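Side-chain contacts in putative HTH-type transcriptional regulator PH0061 (Pyrococcus horikoshii, PDB 2DBB), which probably binds DNA in a sequence-specific way through a helix-turn-helix domain, as a transcriptional regulator of the AsnC family: residues 25-28 against 29-33; 37-40 against 41-44. All coordinates share one frame; numbering follows the deposited sequence.

Contacts 1 and 2 occupy consecutive helices, 26-32 and 37-49, of the predicted helix-turn-helix, with centres about 9 Å apart. Neither is wholly core: each has two buried residues, Leu29 and Ala30 in contact 1, Ile40 and Ile44 in contact 2, and mostly polar or charged residues on the exposed side. The chemistry differs with position. Contact 1 starts at a helix N-terminus, where a capping box takes up backbone N-H groups; contact 2 covers the first two turns of its helix, packing arginines outside and isoleucines inside. They meet at several points, among them Tyr26, whose CE1 lies 3.3 Å from CD1 of Ile44.

Contact 1 of 2, residues 25-28 against 29-33; sequences TYRE and LADIL
The ring of Tyr26 meets Leu29 edge-on: CD1 of Leu29 lies near the ring plane, 4.3 Å from CD1 of Tyr26. Ile40 and Ile44 of helix 37-49 pack against the ring, Arg37 against the CB end of Tyr26, and Arg23 of the second subunit packs on Tyr26 too. This is the first helix of the predicted helix-turn-helix motif, and Tyr26 with Leu29 forms part of the side that faces the second. Leu29 has CG beside its own backbone N (chi1 -67°), which lays the branch over the carbonyl of Thr25 and lets it reach Ile17 of helix 9-18 as well as Ile44.

Two further flat groups stand on the outer side. The guanidinium of Arg27 and the carboxylate of Asp31 belong to side chains running side by side, yet their planes are turned 76° apart and NE of Arg27 stays 6.1 Å from OD2 of Asp31, too far for a salt bridge. Between the side chains the nearest approach is CG of Arg27 to OD2 of Asp31, 4.2 Å.

Four backbone bonds span the segments, from Leu29 N to Thr25 O through to Ile32 N to Glu28 O, in the i to i+4 pattern of an alpha-helix. Its start is closed by a capping box between Thr25 and Glu28. Thr25, at the N-cap, accepts the Glu28 N-H on OG1 at 3.2 Å, nearly straight. In return the Glu28 side chain, with CG beside its own N and extended beyond it, reaches back toward the helix start, so side chains satisfy two N-H groups at the first turn. The return bond, Thr25 N to Glu28 OE1, is 3.0 Å long and meets the oxygen on its anti side, 17° out of the carboxylate plane.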
loop_
_atom_site.group_PDB
_atom_site.type_symbol
_atom_site.label_atom_id
_atom_site.label_comp_id
_atom_site.label_asym_id
_atom_site.label_seq_id
_atom_site.Cartn_x
_atom_site.Cartn_y
_atom_site.Cartn_z
ATOM N N THR B 25 -21.962 3.242 -5.491
ATOM C CA THR B 25 -22.567 3.237 -6.823
ATOM C C THR B 25 -22.486 4.641 -7.415
ATOM O O THR B 25 -22.342 5.617 -6.671
ATOM C CB THR B 25 -24.056 2.829 -6.766
ATOM O OG1 THR B 25 -24.800 3.835 -6.060
ATOM C CG2 THR B 25 -24.219 1.496 -6.047
ATOM N N TYR B 26 -22.581 4.744 -8.743
ATOM C CA TYR B 26 -22.520 6.046 -9.405
ATOM C C TYR B 26 -23.612 6.975 -8.867
ATOM O O TYR B 26 -23.431 8.189 -8.778
ATOM C CB TYR B 26 -22.686 5.894 -10.925
ATOM C CG TYR B 26 -21.588 5.095 -11.595
ATOM C CD1 TYR B 26 -20.333 4.972 -11.005
ATOM C CD2 TYR B 26 -21.798 4.478 -12.829
ATOM C CE1 TYR B 26 -19.312 4.257 -11.617
ATOM C CE2 TYR B 26 -20.771 3.757 -13.459
ATOM C CZ TYR B 26 -19.533 3.653 -12.840
ATOM O OH TYR B 26 -18.508 2.947 -13.427
ATOM N N ARG B 27 -24.747 6.388 -8.514
ATOM C CA ARG B 27 -25.871 7.141 -7.978
ATOM C C ARG B 27 -25.480 7.779 -6.633
ATOM O O ARG B 27 -25.674 8.978 -6.437
ATOM C CB ARG B 27 -27.080 6.202 -7.832
ATOM C CG ARG B 27 -28.295 6.816 -7.169
ATOM C CD ARG B 27 -29.552 5.945 -7.350
ATOM N NE ARG B 27 -30.090 6.011 -8.712
ATOM C CZ ARG B 27 -29.724 5.213 -9.711
ATOM N NH1 ARG B 27 -28.811 4.264 -9.515
ATOM N NH2 ARG B 27 -30.269 5.365 -10.914
ATOM N N GLU B 28 -24.918 6.987 -5.724
ATOM C CA GLU B 28 -24.487 7.508 -4.427
ATOM C C GLU B 28 -23.423 8.593 -4.630
ATOM O O GLU B 28 -23.442 9.633 -3.969
ATOM C CB GLU B 28 -23.902 6.386 -3.560
ATOM C CG GLU B 28 -24.913 5.391 -3.006
ATOM C CD GLU B 28 -24.240 4.247 -2.261
ATOM O OE1 GLU B 28 -23.563 3.421 -2.916
ATOM O OE2 GLU B 28 -24.375 4.177 -1.019
ATOM N N LEU B 29 -22.485 8.347 -5.540
ATOM C CA LEU B 29 -21.435 9.325 -5.816
ATOM C C LEU B 29 -22.053 10.615 -6.352
ATOM O O LEU B 29 -21.685 11.714 -5.931
ATOM C CB LEU B 29 -20.440 8.764 -6.837
ATOM C CG LEU B 29 -19.596 7.578 -6.360
ATOM C CD1 LEU B 29 -18.858 6.967 -7.534
ATOM C CD2 LEU B 29 -18.620 8.052 -5.291
ATOM N N ALA B 30 -23.000 10.481 -7.278
ATOM C CA ALA B 30 -23.655 11.649 -7.858
ATOM C C ALA B 30 -24.369 12.462 -6.773
ATOM O O ALA B 30 -24.338 13.693 -6.785
ATOM C CB ALA B 30 -24.645 11.220 -8.943
ATOM N N ASP B 31 -25.001 11.768 -5.833
ATOM C CA ASP B 31 -25.705 12.429 -4.740
ATOM C C ASP B 31 -24.747 13.177 -3.825
ATOM O O ASP B 31 -25.005 14.315 -3.439
ATOM C CB ASP B 31 -26.501 11.408 -3.923
ATOM C CG ASP B 31 -27.677 10.851 -4.691
ATOM O OD1 ASP B 31 -28.056 11.478 -5.705
ATOM O OD2 ASP B 31 -28.228 9.803 -4.283
ATOM N N ILE B 32 -23.642 12.529 -3.470
ATOM C CA ILE B 32 -22.644 13.151 -2.610
ATOM C C ILE B 32 -22.015 14.372 -3.283
ATOM O O ILE B 32 -21.761 15.385 -2.629
ATOM C CB ILE B 32 -21.517 12.151 -2.252
ATOM C CG1 ILE B 32 -22.059 11.087 -1.290
ATOM C CG2 ILE B 32 -20.326 12.890 -1.642
ATOM C CD1 ILE B 32 -21.147 9.877 -1.115
ATOM N N LEU B 33 -21.783 14.281 -4.591
ATOM C CA LEU B 33 -21.148 15.371 -5.328
ATOM C C LEU B 33 -22.100 16.321 -6.049
ATOM O O LEU B 33 -21.667 17.177 -6.827
ATOM C CB LEU B 33 -20.125 14.792 -6.317
ATOM C CG LEU B 33 -18.949 14.034 -5.670
ATOM C CD1 LEU B 33 -18.106 13.354 -6.735
ATOM C CD2 LEU B 33 -18.101 15.003 -4.857
#

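Contact 2 of 2, residues 37-40 against 41-44; sequences RQRI and ARRI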
loop_
_atom_site.group_PDB
_atom_site.type_symbol
_atom_site.label_atom_id
_atom_site.label_comp_id
_atom_site.label_asym_id
_atom_site.label_seq_id
_atom_site.Cartn_x
_atom_site.Cartn_y
_atom_site.Cartn_z
ATOM N N ARG B 37 -25.636 10.925 -12.279
ATOM C CA ARG B 37 -25.024 9.609 -12.304
ATOM C C ARG B 37 -24.276 9.434 -13.617
ATOM O O ARG B 37 -23.193 8.850 -13.655
ATOM C CB ARG B 37 -26.108 8.542 -12.174
ATOM C CG ARG B 37 -25.633 7.119 -12.382
ATOM C CD ARG B 37 -26.840 6.220 -12.549
ATOM N NE ARG B 37 -27.974 6.997 -13.048
ATOM C CZ ARG B 37 -29.065 6.478 -13.603
ATOM N NH1 ARG B 37 -30.038 7.279 -14.017
ATOM N NH2 ARG B 37 -29.175 5.165 -13.760
ATOM N N GLN B 38 -24.861 9.945 -14.695
ATOM C CA GLN B 38 -24.242 9.847 -16.011
ATOM C C GLN B 38 -22.880 10.544 -16.013
ATOM O O GLN B 38 -21.894 9.997 -16.508
ATOM C CB GLN B 38 -25.146 10.470 -17.080
ATOM C CG GLN B 38 -26.449 9.711 -17.322
ATOM C CD GLN B 38 -27.513 9.974 -16.259
ATOM O OE1 GLN B 38 -28.454 9.191 -16.104
ATOM N NE2 GLN B 38 -27.376 11.084 -15.535
ATOM N N ARG B 39 -22.828 11.748 -15.456
ATOM C CA ARG B 39 -21.576 12.491 -15.405
ATOM C C ARG B 39 -20.547 11.772 -14.533
ATOM O O ARG B 39 -19.353 11.792 -14.829
ATOM C CB ARG B 39 -21.819 13.914 -14.892
ATOM C CG ARG B 39 -22.720 14.726 -15.813
ATOM C CD ARG B 39 -22.754 16.199 -15.442
ATOM N NE ARG B 39 -23.625 16.955 -16.342
ATOM C CZ ARG B 39 -23.711 18.283 -16.366
ATOM N NH1 ARG B 39 -24.533 18.880 -17.220
ATOM N NH2 ARG B 39 -22.971 19.017 -15.542
ATOM N N ILE B 40 -21.007 11.134 -13.460
ATOM C CA ILE B 40 -20.098 10.400 -12.592
ATOM C C ILE B 40 -19.541 9.216 -13.375
ATOM O O ILE B 40 -18.357 8.896 -13.277
ATOM C CB ILE B 40 -20.811 9.874 -11.323
ATOM C CG1 ILE B 40 -21.048 11.027 -10.345
ATOM C CG2 ILE B 40 -19.974 8.770 -10.658
ATOM C CD1 ILE B 40 -19.779 11.708 -9.871
ATOM N N ALA B 41 -20.403 8.573 -14.157
ATOM C CA ALA B 41 -19.997 7.426 -14.955
ATOM C C ALA B 41 -18.886 7.827 -15.913
ATOM O O ALA B 41 -17.849 7.170 -15.977
ATOM C CB ALA B 41 -21.187 6.877 -15.728
ATOM N N ARG B 42 -19.104 8.912 -16.649
ATOM C CA ARG B 42 -18.109 9.394 -17.594
ATOM C C ARG B 42 -16.798 9.771 -16.907
ATOM O O ARG B 42 -15.720 9.448 -17.406
ATOM C CB ARG B 42 -18.650 10.593 -18.376
ATOM C CG ARG B 42 -19.336 10.219 -19.692
ATOM C CD ARG B 42 -20.761 10.750 -19.765
ATOM N NE ARG B 42 -20.836 12.164 -19.406
ATOM C CZ ARG B 42 -21.970 12.848 -19.280
ATOM N NH1 ARG B 42 -23.136 12.252 -19.489
ATOM N NH2 ARG B 42 -21.937 14.128 -18.929
ATOM N N ARG B 43 -16.887 10.451 -15.766
ATOM C CA ARG B 43 -15.687 10.856 -15.039
ATOM C C ARG B 43 -14.858 9.652 -14.599
ATOM O O ARG B 43 -13.654 9.603 -14.835
ATOM C CB ARG B 43 -16.065 11.709 -13.831
ATOM C CG ARG B 43 -16.503 13.115 -14.207
ATOM C CD ARG B 43 -16.964 13.916 -13.001
ATOM N NE ARG B 43 -17.075 15.339 -13.308
ATOM C CZ ARG B 43 -16.041 16.135 -13.572
ATOM N NH1 ARG B 43 -14.803 15.652 -13.565
ATOM N NH2 ARG B 43 -16.242 17.417 -13.845
ATOM N N ILE B 44 -15.502 8.679 -13.965
ATOM C CA ILE B 44 -14.801 7.485 -13.513
ATOM C C ILE B 44 -14.210 6.734 -14.692
ATOM O O ILE B 44 -13.103 6.204 -14.611
ATOM C CB ILE B 44 -15.738 6.543 -12.742
ATOM C CG1 ILE B 44 -16.053 7.150 -11.378
ATOM C CG2 ILE B 44 -15.103 5.159 -12.594
ATOM C CD1 ILE B 44 -16.947 6.287 -10.524
#
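Arg42 turns back along its helix and lays one face of its guanidinium over the backbone of the preceding turn. CA of Arg39 sits 3.8 Å above the centre of that plane, and C of Gln38 lies over the same face nearer the rim. A bend at chi2 (124°), followed by another at chi3, folds the chain this way. It brings NH1 of Arg42 to 3.6 Å from CB of Gln38. NH2 of Arg42 comes to 3.3 Å from CG of Arg39. The Arg39 chain, by contrast, runs extended from CG to NE and crosses Arg42 at a slant, the two guanidinium planes 46° apart. With NE of Arg39 only 4.2 Å from NH2 of Arg42, the like charges probably disfavour each other, although the contact itself is made by the aliphatic part of Arg39.

On the buried side of the helix the chemistry becomes apolar. Ile40 and Ile44 also slant across one another, CG2 of Ile40 meeting CD1 of Ile44 at 3.9 Å. In Ile40 CG2 is anti to the backbone N, which places this methyl beside the carbonyl, toward the next turn. Arg43 packs CG at 3.2 Å from O of Arg39, then extends to NE and gives NH1 to salt bridges with Asp8 and Asp11.

Beneath these side chains the backbone makes four i to i+4 bonds, the first from Ala41 N to Arg37 O at 2.8 Å. All this belongs to helix 37-49, the second of the predicted helix-turn-helix and, as in this motif generally, probably the recognition helix. Ile40 and Ile44 face inward, touching Tyr26 of helix 26-32 and Leu14 of helix 9-18; Arg43 covers Val10 and Leu14 on that latter helix, so that helix 37-49 packs against both 26-32 and 9-18.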